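Local coordinates for protein nisin leader peptide-processing serine protease NisP (PDB 4MZD) that removes the leader peptide from the precursor of the lantibiotic nisin, probably through the serine endopeptidase chemistry of the subtilase family, at residues V170-R174 and R192-N198; N256-I260 and P272-D277; K264-S268 and N478-R482. All blocks are in the same frame, centred on the assembly; numbering follows the deposited sequence. Where two conformers were deposited one is given.

Interaction 1: residues V170-R174 and R192-N198; sequences VNIYR and RAADDGN
Residues 170-174 of a strand run beside the last helical turn and exit loop of 192-198, with CA of Tyr173 7.3 Å from CA of Ala193 and Asn171, two residues earlier in the strand, nearest Asn198. Tyr173 reaches across the gap. CG of Tyr173 is anti to the carbonyl carbon, beside the backbone N (chi1 -56°), which sends the ring towards the helix end. Ala193 CB lies over one ring face, off centre, in a CH-pi contact 4.0 Å from the Tyr173 ring centroid. The Tyr173 hydroxyl takes part in two bonds. Tyr173 OH donates to Asp196 OD2 at 2.6 Å. The carboxylate oxygen lies in the ring plane at the edge and uses its anti lone pair. Tyr173 OH accepts from Asn198 ND2 at 3.0 Å, and the Asn198 amide stands nearly upright to the ring.

The strand and helix belong to a beta-alpha-beta crossover of the subtilase sheet. Strand 169-174 leads through helix 183-195 to strand 200-210, and strand 95-100 lies between the two parallel strands. The helix ends in a Schellman motif, with Gly197 at positive phi (88°). Ala193 O accepts hydrogen bonds from Asn198 N and, at 2.9 Å, from Asn198 ND2. That second bond, together with the one to Tyr173, fixes the amide's rotation. Its OD1 therefore faces Asn171, whose ND2 donates to Asn198 OD1 at 2.9 Å in an almost straight bond (172°). Asn198 OD1 also accepts a hydrogen bond from Ser95 OG of strand 95-100. Asn171 OD1 is taken by the backbone N of Tyr117.

In one of its two conformers Arg192 NH2 forms a salt bridge with Asp196 OD1 at 2.8 Å. The Tyr173 side chain is about 8 Å from that of Asp100, predicted to belong to the charge relay system.

Interaction 2: residues N256-I260 and P272-D277; sequences NQTMI and PGKVVD
Asn256 on the first turn of helix 256-264 hydrogen-bonds to the backbone of 273-275 with both ends of its amide. Its CB points at that chain, and CG lies anti to the backbone N (chi1 -156°). This carries Asn256 CG to 3.8 Å from Val275 N. From there the amide splits its work. Asn256 OD1 accepts from Val275 N at 2.9 Å; the bond is nearly straight (173°) and lies on a lone pair in the carbonyl plane. Asn256 ND2 donates to Gly273 O at 3.0 Å. Gly273 O lies in the Asn256 amide plane, but ND2 stands well above the carbonyl plane of Gly273.

Asn256 OD1 has a second donor, a water that also accepts from Lys274 NZ. Lys274 CB points away from the helix, yet its chain bends at chi2 and passes Lys274 CD beside Asn256 OD1, 3.6 Å away.

The strand that begins at Val275 pairs antiparallel with strand 200-210 in the main subtilase sheet. The helix crosses it almost at a right angle (84°), with segment axes 8.7 Å apart. Apolar contacts lie beside the amide. Ile260 CD1 meets Val275 CG2 at 3.5 Å and Pro272 CB at 3.9 Å. Met259 CB packs on Val275 CB at 3.9 Å. Beyond these, Met259 touches Tyr208 and Ile260 touches Met210, both residues of strand 200-210.

Interaction 3: residues K264-S268 and N478-R482; sequences KRFRS and NRNSR
Phe266 and Arg267 meet a type I beta turn at 478-481, whose first residue also makes an Asx turn through Asn478 OD1 and Asn480 N. The loop after helix 256-264 is thereby joined to the chain leading to strand 486-487. Asn480 lies over one face of the Phe266 ring, with Asn480 CB in a CH-pi contact 4.1 Å from its centroid. The ring and the Asn480 amide are tilted 45° to each other. Arg265 CB covers the opposite face. Asn478 crosses Phe266 at about a right angle. Asn478 ND2 makes a weak hydrogen bond to Phe266 O at 3.3 Å and also bonds Ala476 O.

Arg267 is extended from CG to NE and meets the turn side-on. Arg267 NE and NH2 both donate to Asn480 O, at 2.8 and 2.9 Å. That oxygen lies in the guanidinium plane. NE comes nearly in line with the C=O bond, and NH2 comes from above the carbonyl plane. Arg267 NH2 also hydrogen-bonds Tyr208 O. Arg482 CA sits over a face of the Arg267 guanidinium, while the Arg482 head turns to Thr219, Asp217 and Asp221. A water donates to Phe266 O at 2.7 Å and lies 2.8 Å from Ser481 OG.

Interactions 1 and 2 are buried and both reach the main sheet, but at separate places, with centres 32 Å apart. Each joins a helix region to a strand region. Interaction 1 relies on a polar network of tyrosine, carboxylate and amide groups at a helix end. Interaction 2 combines one amide, bonded to backbone, with aliphatic packing. Interaction 3 lies at the surface and joins two loops far apart in sequence, using two arginine bonds to one carbonyl and a ring face. Interactions 2 and 3 are neighbours, with centres 13 Å apart. They involve the start of helix 256-264 and the chain leaving its far end, and their segments alternate along the sequence.

Interaction 1: residues V170-R174 and R192-N198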
ATOM      1  N   VAL A 170      -3.952  12.747   6.834  1.00  7.16           N
ATOM      2  CA  VAL A 170      -3.041  12.188   5.842  1.00  7.19           C
ATOM      3  C   VAL A 170      -2.210  13.287   5.194  1.00  7.27           C
ATOM      4  O   VAL A 170      -2.722  14.371   4.871  1.00  7.96           O
ATOM      5  CB  VAL A 170      -3.776  11.361   4.764  1.00  7.64           C
ATOM      6  CG1 VAL A 170      -4.448  10.167   5.407  1.00  8.53           C
ATOM      7  CG2 VAL A 170      -4.774  12.208   3.992  1.00  8.92           C
ATOM      8  N   ASN A 171      -0.921  12.998   5.030  1.00  7.02           N
ATOM      9  CA  ASN A 171       0.006  13.875   4.336  1.00  7.18           C
ATOM     10  C   ASN A 171       0.464  13.170   3.064  1.00  7.09           C
ATOM     11  O   ASN A 171       0.558  11.946   3.046  1.00  8.07           O
ATOM     12  CB  ASN A 171       1.176  14.236   5.247  1.00  7.67           C
ATOM     13  CG  ASN A 171       0.747  15.112   6.410  1.00  7.99           C
ATOM     14  OD1 ASN A 171       0.117  16.148   6.220  1.00  8.59           O
ATOM     15  ND2 ASN A 171       1.063  14.683   7.617  1.00  9.23           N
ATOM     16  N   ILE A 172       0.724  13.931   2.006  1.00  7.24           N
ATOM     17  CA  ILE A 172       0.778  13.389   0.653  1.00  7.76           C
ATOM     18  C   ILE A 172       2.144  13.558   0.005  1.00  7.20           C
ATOM     19  O   ILE A 172       2.643  14.675  -0.126  1.00  8.12           O
ATOM     20  CB  ILE A 172      -0.272  14.095  -0.229  1.00  9.75           C
ATOM     21  CG1 ILE A 172      -1.649  14.051   0.441  1.00 11.77           C
ATOM     22  CG2 ILE A 172      -0.281  13.523  -1.635  1.00  9.74           C
ATOM     23  CD1 ILE A 172      -2.155  12.667   0.706  1.00 13.56           C
ATOM     24  N   TYR A 173       2.718  12.436  -0.431  1.00  7.24           N
ATOM     25  CA  TYR A 173       4.044  12.409  -1.046  1.00  7.45           C
ATOM     26  C   TYR A 173       3.914  11.751  -2.410  1.00  7.03           C
ATOM     27  O   TYR A 173       3.665  10.550  -2.511  1.00  8.63           O
ATOM     28  CB  TYR A 173       5.048  11.693  -0.122  1.00  7.65           C
ATOM     29  CG  TYR A 173       5.049  12.381   1.217  1.00  7.61           C
ATOM     30  CD1 TYR A 173       5.782  13.543   1.418  1.00  8.43           C
ATOM     31  CD2 TYR A 173       4.235  11.938   2.250  1.00  7.89           C
ATOM     32  CE1 TYR A 173       5.723  14.227   2.618  1.00  8.33           C
ATOM     33  CE2 TYR A 173       4.171  12.618   3.458  1.00  8.08           C
ATOM     34  CZ  TYR A 173       4.918  13.756   3.637  1.00  7.98           C
ATOM     35  OH  TYR A 173       4.844  14.430   4.834  1.00  8.55           O
ATOM     36  N   ARG A 174       4.032  12.554  -3.465  1.00  7.30           N
ATOM     37  CA  ARG A 174       3.766  12.064  -4.809  1.00  7.28           C
ATOM     38  C   ARG A 174       5.026  11.512  -5.460  1.00  7.25           C
ATOM     39  O   ARG A 174       6.030  12.219  -5.589  1.00  7.81           O
ATOM     40  CB  ARG A 174       3.163  13.166  -5.682  1.00  7.85           C
ATOM     41  CG  ARG A 174       2.747  12.667  -7.056  1.00  8.61           C
ATOM     42  CD  ARG A 174       1.812  13.598  -7.804  1.00 10.54           C
ATOM     43  NE  ARG A 174       2.471  14.773  -8.362  1.00 11.16           N
ATOM     44  CZ  ARG A 174       3.039  14.838  -9.566  1.00 11.96           C
ATOM     45  NH1 ARG A 174       3.578  15.980  -9.970  1.00 12.79           N
ATOM     46  NH2 ARG A 174       3.057  13.789 -10.371  1.00 13.17           N
ATOM     47  N   ARG A 192      11.356  12.049   3.653  0.56  9.42           N
ATOM     48  CA  ARG A 192      10.568  13.269   3.808  0.56  9.78           C
ATOM     49  C   ARG A 192       9.341  13.039   4.687  0.56  9.18           C
ATOM     50  O   ARG A 192       9.007  13.868   5.536  0.56  9.49           O
ATOM     51  CB  ARG A 192      10.144  13.798   2.436  0.56 11.20           C
ATOM     52  CG  ARG A 192       9.475  15.163   2.457  0.56 13.21           C
ATOM     53  CD  ARG A 192      10.450  16.253   2.889  0.56 14.37           C
ATOM     54  NE  ARG A 192      10.293  16.607   4.294  0.56 14.95           N
ATOM     55  CZ  ARG A 192      11.134  17.390   4.959  0.56 15.30           C
ATOM     56  NH1 ARG A 192      12.208  17.877   4.350  0.56 16.46           N
ATOM     57  NH2 ARG A 192      10.913  17.676   6.234  0.56 15.45           N
ATOM     58  N   ALA A 193       8.666  11.914   4.481  1.00  8.61           N
ATOM     59  CA  ALA A 193       7.501  11.584   5.289  1.00  8.72           C
ATOM     60  C   ALA A 193       7.887  11.423   6.757  1.00  9.06           C
ATOM     61  O   ALA A 193       7.148  11.849   7.639  1.00  9.47           O
ATOM     62  CB  ALA A 193       6.830  10.331   4.764  1.00  9.05           C
ATOM     63  N   ALA A 194       9.037  10.808   7.018  1.00  9.06           N
ATOM     64  CA  ALA A 194       9.520  10.651   8.386  1.00  9.91           C
ATOM     65  C   ALA A 194       9.910  12.001   8.982  1.00  9.84           C
ATOM     66  O   ALA A 194       9.589  12.299  10.138  1.00 10.97           O
ATOM     67  CB  ALA A 194      10.689   9.686   8.428  1.00 10.76           C
ATOM     68  N   ASP A 195      10.591  12.826   8.194  1.00  9.65           N
ATOM     69  CA  ASP A 195      10.979  14.158   8.655  1.00 10.44           C
ATOM     70  C   ASP A 195       9.775  15.034   8.992  1.00 10.51           C
ATOM     71  O   ASP A 195       9.853  15.877   9.878  1.00 11.66           O
ATOM     72  CB  ASP A 195      11.873  14.849   7.628  1.00 11.66           C
ATOM     73  CG  ASP A 195      13.293  14.308   7.637  1.00 13.72           C
ATOM     74  OD1 ASP A 195      13.711  13.779   8.685  1.00 15.12           O
ATOM     75  OD2 ASP A 195      13.984  14.404   6.601  1.00 16.48           O
ATOM     76  N   ASP A 196       8.669  14.826   8.285  1.00  9.88           N
ATOM     77  CA  ASP A 196       7.449  15.589   8.521  1.00 10.33           C
ATOM     78  C   ASP A 196       6.634  15.048   9.700  1.00 10.40           C
ATOM     79  O   ASP A 196       5.561  15.569  10.003  1.00 12.07           O
ATOM     80  CB  ASP A 196       6.573  15.621   7.270  1.00 10.26           C
ATOM     81  CG  ASP A 196       7.159  16.454   6.142  1.00  9.90           C
ATOM     82  OD1 ASP A 196       8.110  17.236   6.373  1.00 11.40           O
ATOM     83  OD2 ASP A 196       6.633  16.326   5.013  1.00  9.35           O
ATOM     84  N   GLY A 197       7.124  13.991  10.344  1.00 10.52           N
ATOM     85  CA  GLY A 197       6.509  13.495  11.563  1.00 10.98           C
ATOM     86  C   GLY A 197       5.385  12.488  11.388  1.00 10.31           C
ATOM     87  O   GLY A 197       4.645  12.227  12.336  1.00 11.67           O
ATOM     88  N   ASN A 198       5.251  11.915  10.196  1.00  9.60           N
ATOM     89  CA  ASN A 198       4.260  10.871   9.977  1.00  8.81           C
ATOM     90  C   ASN A 198       4.724   9.583  10.623  1.00  8.93           C
ATOM     91  O   ASN A 198       5.674   8.961  10.148  1.00  9.64           O
ATOM     92  CB  ASN A 198       4.071  10.612   8.486  1.00  8.94           C
ATOM     93  CG  ASN A 198       3.523  11.808   7.759  1.00  7.91           C
ATOM     94  OD1 ASN A 198       2.332  12.112   7.851  1.00  8.57           O
ATOM     95  ND2 ASN A 198       4.389  12.508   7.039  1.00  8.66           N
TER

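Interaction 2: residues N256-I260 and P272-D277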
ATOM      1  N   ASN A 256      12.271 -18.910  -4.488  1.00 14.09           N
ATOM      2  CA  ASN A 256      13.138 -18.103  -5.330  1.00 14.22           C
ATOM      3  C   ASN A 256      13.142 -18.505  -6.798  1.00 14.93           C
ATOM      4  O   ASN A 256      13.203 -17.642  -7.669  1.00 15.22           O
ATOM      5  CB  ASN A 256      14.566 -18.032  -4.787  1.00 14.31           C
ATOM      6  CG  ASN A 256      15.289 -16.792  -5.262  1.00 13.77           C
ATOM      7  OD1 ASN A 256      14.936 -15.681  -4.878  1.00 13.89           O
ATOM      8  ND2 ASN A 256      16.289 -16.970  -6.113  1.00 14.66           N
ATOM      9  N   GLN A 257      13.070 -19.801  -7.080  1.00 16.28           N
ATOM     10  CA  GLN A 257      13.106 -20.232  -8.471  1.00 17.53           C
ATOM     11  C   GLN A 257      11.908 -19.694  -9.246  1.00 16.60           C
ATOM     12  O   GLN A 257      12.028 -19.301 -10.402  1.00 16.63           O
ATOM     13  CB  GLN A 257      13.177 -21.754  -8.589  1.00 19.72           C
ATOM     14  CG  GLN A 257      13.307 -22.220 -10.028  1.00 21.87           C
ATOM     15  CD  GLN A 257      14.578 -21.712 -10.683  1.00 23.80           C
ATOM     16  OE1 GLN A 257      15.681 -21.977 -10.206  1.00 24.89           O
ATOM     17  NE2 GLN A 257      14.428 -20.971 -11.777  1.00 23.93           N
ATOM     18  N   THR A 258      10.752 -19.676  -8.596  0.56 16.15           N
ATOM     19  CA  THR A 258       9.550 -19.162  -9.231  0.56 16.25           C
ATOM     20  C   THR A 258       9.675 -17.661  -9.495  0.56 15.49           C
ATOM     21  O   THR A 258       9.208 -17.165 -10.519  0.56 16.02           O
ATOM     22  CB  THR A 258       8.296 -19.482  -8.400  0.56 16.88           C
ATOM     23  OG1 THR A 258       8.071 -20.899  -8.418  0.56 16.96           O
ATOM     24  CG2 THR A 258       7.077 -18.769  -8.968  0.56 17.40           C
ATOM     25  N   MET A 259      10.322 -16.943  -8.580  0.56 13.95           N
ATOM     26  CA  MET A 259      10.547 -15.510  -8.768  0.56 13.12           C
ATOM     27  C   MET A 259      11.559 -15.248  -9.883  0.56 13.28           C
ATOM     28  O   MET A 259      11.427 -14.286 -10.640  0.56 13.72           O
ATOM     29  CB  MET A 259      11.000 -14.842  -7.466  0.56 12.77           C
ATOM     30  CG  MET A 259       9.951 -14.847  -6.363  0.56 11.60           C
ATOM     31  SD  MET A 259      10.406 -13.842  -4.921  0.56  8.74           S
ATOM     32  CE  MET A 259       9.647 -12.261  -5.309  0.56 11.21           C
ATOM     33  N   ILE A 260      12.575 -16.098  -9.981  1.00 13.95           N
ATOM     34  CA  ILE A 260      13.516 -15.994 -11.083  1.00 15.02           C
ATOM     35  C   ILE A 260      12.817 -16.256 -12.418  1.00 15.81           C
ATOM     36  O   ILE A 260      13.016 -15.519 -13.384  1.00 15.81           O
ATOM     37  CB  ILE A 260      14.692 -16.962 -10.902  1.00 15.47           C
ATOM     38  CG1 ILE A 260      15.625 -16.440  -9.808  1.00 15.61           C
ATOM     39  CG2 ILE A 260      15.461 -17.130 -12.213  1.00 16.54           C
ATOM     40  CD1 ILE A 260      16.384 -15.196 -10.209  1.00 16.12           C
ATOM     41  N   PRO A 272      21.350 -16.566 -11.813  1.00 16.23           N
ATOM     42  CA  PRO A 272      20.239 -16.253 -10.908  1.00 16.27           C
ATOM     43  C   PRO A 272      20.726 -15.979  -9.494  1.00 16.08           C
ATOM     44  O   PRO A 272      21.619 -16.658  -8.989  1.00 17.63           O
ATOM     45  CB  PRO A 272      19.395 -17.529 -10.930  1.00 17.15           C
ATOM     46  CG  PRO A 272      19.756 -18.206 -12.210  1.00 18.37           C
ATOM     47  CD  PRO A 272      21.201 -17.890 -12.441  1.00 17.58           C
ATOM     48  N   GLY A 273      20.133 -14.971  -8.871  1.00 14.66           N
ATOM     49  CA  GLY A 273      20.412 -14.652  -7.488  1.00 14.18           C
ATOM     50  C   GLY A 273      19.126 -14.523  -6.692  1.00 13.00           C
ATOM     51  O   GLY A 273      18.036 -14.842  -7.178  1.00 13.30           O
ATOM     52  N   LYS A 274      19.251 -14.051  -5.459  1.00 12.77           N
ATOM     53  CA  LYS A 274      18.102 -13.857  -4.586  1.00 12.01           C
ATOM     54  C   LYS A 274      17.208 -12.730  -5.085  1.00 10.87           C
ATOM     55  O   LYS A 274      17.678 -11.621  -5.339  1.00 11.17           O
ATOM     56  CB  LYS A 274      18.584 -13.541  -3.169  1.00 12.71           C
ATOM     57  CG  LYS A 274      17.477 -13.238  -2.167  1.00 13.00           C
ATOM     58  CD  LYS A 274      16.591 -14.441  -1.879  1.00 13.93           C
ATOM     59  CE  LYS A 274      15.543 -14.104  -0.823  1.00 15.45           C
ATOM     60  NZ  LYS A 274      14.732 -15.286  -0.412  1.00 17.38           N
ATOM     61  N   VAL A 275      15.916 -13.016  -5.204  1.00 10.55           N
ATOM     62  CA  VAL A 275      14.937 -12.011  -5.591  1.00  9.99           C
ATOM     63  C   VAL A 275      14.108 -11.619  -4.379  1.00  9.81           C
ATOM     64  O   VAL A 275      13.679 -12.476  -3.601  1.00 10.59           O
ATOM     65  CB  VAL A 275      13.996 -12.543  -6.688  1.00 10.92           C
ATOM     66  CG1 VAL A 275      13.039 -11.443  -7.138  1.00 11.06           C
ATOM     67  CG2 VAL A 275      14.802 -13.068  -7.864  1.00 11.81           C
ATOM     68  N   VAL A 276      13.906 -10.313  -4.223  1.00  9.10           N
ATOM     69  CA  VAL A 276      13.049  -9.782  -3.169  1.00  9.50           C
ATOM     70  C   VAL A 276      11.990  -8.845  -3.750  1.00  9.50           C
ATOM     71  O   VAL A 276      12.186  -8.244  -4.811  1.00 10.00           O
ATOM     72  CB  VAL A 276      13.867  -9.056  -2.077  1.00 10.55           C
ATOM     73  CG1 VAL A 276      14.882 -10.005  -1.460  1.00 11.56           C
ATOM     74  CG2 VAL A 276      14.564  -7.827  -2.645  1.00 11.31           C
ATOM     75  N   ASP A 277      10.873  -8.751  -3.034  1.00  9.45           N
ATOM     76  CA  ASP A 277       9.764  -7.841  -3.308  1.00  9.71           C
ATOM     77  C   ASP A 277      10.016  -6.644  -2.386  1.00  9.79           C
ATOM     78  O   ASP A 277       9.894  -6.758  -1.165  1.00 10.35           O
ATOM     79  CB  ASP A 277       8.457  -8.583  -2.968  1.00  9.56           C
ATOM     80  CG  ASP A 277       7.198  -7.874  -3.451  1.00  9.62           C
ATOM     81  OD1 ASP A 277       7.274  -6.676  -3.794  1.00 10.10           O
ATOM     82  OD2 ASP A 277       6.125  -8.527  -3.456  1.00 10.09           O
TER
HETATM   83  O   HOH W   1      13.162 -15.867  -2.693  1.00 16.44           O

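Interaction 3: residues K264-S268 and N478-R482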
ATOM      1  N   LYS A 264      12.578 -13.678 -15.591  1.00 16.05           N
ATOM      2  CA  LYS A 264      13.109 -14.013 -16.909  1.00 17.40           C
ATOM      3  C   LYS A 264      12.166 -13.604 -18.037  1.00 18.19           C
ATOM      4  O   LYS A 264      12.582 -13.481 -19.186  1.00 19.46           O
ATOM      5  CB  LYS A 264      13.448 -15.499 -16.987  1.00 19.19           C
ATOM      6  CG  LYS A 264      14.708 -15.856 -16.228  1.00 20.92           C
ATOM      7  CD  LYS A 264      14.973 -17.349 -16.267  1.00 23.21           C
ATOM      8  CE  LYS A 264      16.362 -17.674 -15.753  1.00 25.41           C
ATOM      9  NZ  LYS A 264      17.418 -17.182 -16.683  1.00 27.11           N
ATOM     10  N   ARG A 265      10.899 -13.384 -17.704  1.00 18.55           N
ATOM     11  CA  ARG A 265       9.935 -12.905 -18.685  1.00 19.72           C
ATOM     12  C   ARG A 265      10.213 -11.452 -19.065  1.00 18.97           C
ATOM     13  O   ARG A 265       9.793 -10.996 -20.135  1.00 19.85           O
ATOM     14  CB  ARG A 265       8.509 -13.012 -18.137  1.00 21.41           C
ATOM     15  CG  ARG A 265       8.047 -14.415 -17.779  1.00 23.45           C
ATOM     16  CD  ARG A 265       6.669 -14.363 -17.127  1.00 25.41           C
ATOM     17  NE  ARG A 265       5.711 -13.637 -17.957  1.00 27.04           N
ATOM     18  CZ  ARG A 265       4.581 -13.099 -17.505  1.00 28.14           C
ATOM     19  NH1 ARG A 265       4.256 -13.201 -16.223  1.00 28.43           N
ATOM     20  NH2 ARG A 265       3.775 -12.454 -18.339  1.00 29.02           N
ATOM     21  N   PHE A 266      10.917 -10.732 -18.192  1.00 17.90           N
ATOM     22  CA  PHE A 266      11.020  -9.277 -18.295  1.00 17.47           C
ATOM     23  C   PHE A 266      12.444  -8.736 -18.262  1.00 17.48           C
ATOM     24  O   PHE A 266      12.652  -7.536 -18.462  1.00 18.31           O
ATOM     25  CB  PHE A 266      10.231  -8.615 -17.162  1.00 18.38           C
ATOM     26  CG  PHE A 266       8.820  -9.105 -17.038  1.00 18.94           C
ATOM     27  CD1 PHE A 266       7.863  -8.732 -17.963  1.00 19.73           C
ATOM     28  CD2 PHE A 266       8.447  -9.934 -15.993  1.00 19.26           C
ATOM     29  CE1 PHE A 266       6.558  -9.181 -17.852  1.00 20.64           C
ATOM     30  CE2 PHE A 266       7.148 -10.388 -15.877  1.00 20.05           C
ATOM     31  CZ  PHE A 266       6.204 -10.009 -16.803  1.00 20.41           C
ATOM     32  N   ARG A 267      13.412  -9.605 -17.978  1.00 16.15           N
ATOM     33  CA  ARG A 267      14.792  -9.184 -17.767  1.00 16.61           C
ATOM     34  C   ARG A 267      15.728 -10.228 -18.328  1.00 17.98           C
ATOM     35  O   ARG A 267      15.315 -11.356 -18.589  1.00 19.07           O
ATOM     36  CB  ARG A 267      15.082  -9.016 -16.274  1.00 15.22           C
ATOM     37  CG  ARG A 267      14.193  -8.008 -15.584  1.00 14.35           C
ATOM     38  CD  ARG A 267      14.544  -7.855 -14.121  1.00 12.70           C
ATOM     39  NE  ARG A 267      13.470  -7.138 -13.446  1.00 12.49           N
ATOM     40  CZ  ARG A 267      13.435  -6.848 -12.151  1.00 11.58           C
ATOM     41  NH1 ARG A 267      14.440  -7.192 -11.355  1.00 11.65           N
ATOM     42  NH2 ARG A 267      12.378  -6.207 -11.659  1.00 11.67           N
ATOM     43  N   SER A 268      16.992  -9.851 -18.490  1.00 18.84           N
ATOM     44  CA  SER A 268      18.007 -10.748 -19.027  1.00 20.08           C
ATOM     45  C   SER A 268      18.945 -11.220 -17.918  1.00 19.04           C
ATOM     46  O   SER A 268      19.895 -10.528 -17.559  1.00 19.41           O
ATOM     47  CB  SER A 268      18.803 -10.047 -20.127  1.00 22.04           C
ATOM     48  OG  SER A 268      17.939  -9.529 -21.128  1.00 24.05           O
ATOM     49  N   ASN A 478       9.582  -2.549 -19.640  1.00 19.53           N
ATOM     50  CA  ASN A 478       8.260  -2.914 -19.156  1.00 18.27           C
ATOM     51  C   ASN A 478       8.081  -2.570 -17.674  1.00 16.90           C
ATOM     52  O   ASN A 478       9.001  -2.060 -17.031  1.00 16.04           O
ATOM     53  CB  ASN A 478       8.030  -4.408 -19.391  1.00 18.71           C
ATOM     54  CG  ASN A 478       9.069  -5.270 -18.696  1.00 18.45           C
ATOM     55  OD1 ASN A 478       8.948  -5.559 -17.507  1.00 18.76           O
ATOM     56  ND2 ASN A 478      10.100  -5.679 -19.430  1.00 19.11           N
ATOM     57  N   ARG A 479       6.897  -2.854 -17.140  1.00 16.41           N
ATOM     58  CA  ARG A 479       6.561  -2.521 -15.757  1.00 16.54           C
ATOM     59  C   ARG A 479       7.462  -3.225 -14.747  1.00 14.45           C
ATOM     60  O   ARG A 479       7.617  -2.775 -13.605  1.00 14.36           O
ATOM     61  CB  ARG A 479       5.106  -2.893 -15.467  1.00 20.02           C
ATOM     62  CG  ARG A 479       4.283  -1.771 -14.867  1.00 23.77           C
ATOM     63  CD  ARG A 479       2.875  -2.230 -14.518  1.00 25.85           C
ATOM     64  NE  ARG A 479       2.844  -2.988 -13.273  1.00 27.66           N
ATOM     65  CZ  ARG A 479       2.872  -4.314 -13.199  1.00 28.00           C
ATOM     66  NH1 ARG A 479       2.922  -5.042 -14.304  1.00 28.65           N
ATOM     67  NH2 ARG A 479       2.844  -4.911 -12.015  1.00 27.79           N
ATOM     68  N   ASN A 480       8.044  -4.340 -15.172  1.00 12.83           N
ATOM     69  CA  ASN A 480       8.936  -5.118 -14.327  1.00 13.28           C
ATOM     70  C   ASN A 480      10.401  -5.004 -14.730  1.00 13.26           C
ATOM     71  O   ASN A 480      11.221  -5.787 -14.272  1.00 13.61           O
ATOM     72  CB  ASN A 480       8.514  -6.590 -14.309  1.00 14.77           C
ATOM     73  CG  ASN A 480       7.214  -6.816 -13.568  1.00 15.24           C
ATOM     74  OD1 ASN A 480       6.214  -7.236 -14.157  1.00 17.82           O
ATOM     75  ND2 ASN A 480       7.219  -6.543 -12.273  1.00 14.97           N
ATOM     76  N   SER A 481      10.746  -4.027 -15.570  1.00 13.37           N
ATOM     77  CA  SER A 481      12.155  -3.794 -15.892  1.00 13.93           C
ATOM     78  C   SER A 481      12.919  -3.371 -14.650  1.00 13.12           C
ATOM     79  O   SER A 481      12.334  -2.811 -13.726  1.00 13.00           O
ATOM     80  CB  SER A 481      12.307  -2.707 -16.955  1.00 15.35           C
ATOM     81  OG  SER A 481      11.803  -3.135 -18.199  1.00 16.30           O
ATOM     82  N   ARG A 482      14.227  -3.618 -14.633  1.00 12.77           N
ATOM     83  CA  ARG A 482      15.038  -3.183 -13.508  1.00 13.49           C
ATOM     84  C   ARG A 482      14.821  -1.703 -13.255  1.00 13.30           C
ATOM     85  O   ARG A 482      14.863  -0.890 -14.183  1.00 13.81           O
ATOM     86  CB  ARG A 482      16.515  -3.444 -13.781  1.00 13.98           C
ATOM     87  CG  ARG A 482      16.840  -4.902 -13.971  1.00 14.10           C
ATOM     88  CD  ARG A 482      18.271  -5.062 -14.436  1.00 14.44           C
ATOM     89  NE  ARG A 482      19.222  -4.647 -13.414  1.00 14.89           N
ATOM     90  CZ  ARG A 482      20.530  -4.540 -13.623  1.00 15.27           C
ATOM     91  NH1 ARG A 482      21.030  -4.795 -14.830  1.00 16.28           N
ATOM     92  NH2 ARG A 482      21.336  -4.170 -12.635  1.00 16.23           N
TER
HETATM   93  O   HOH W   2      13.662  -5.085 -18.890  1.00 20.20           O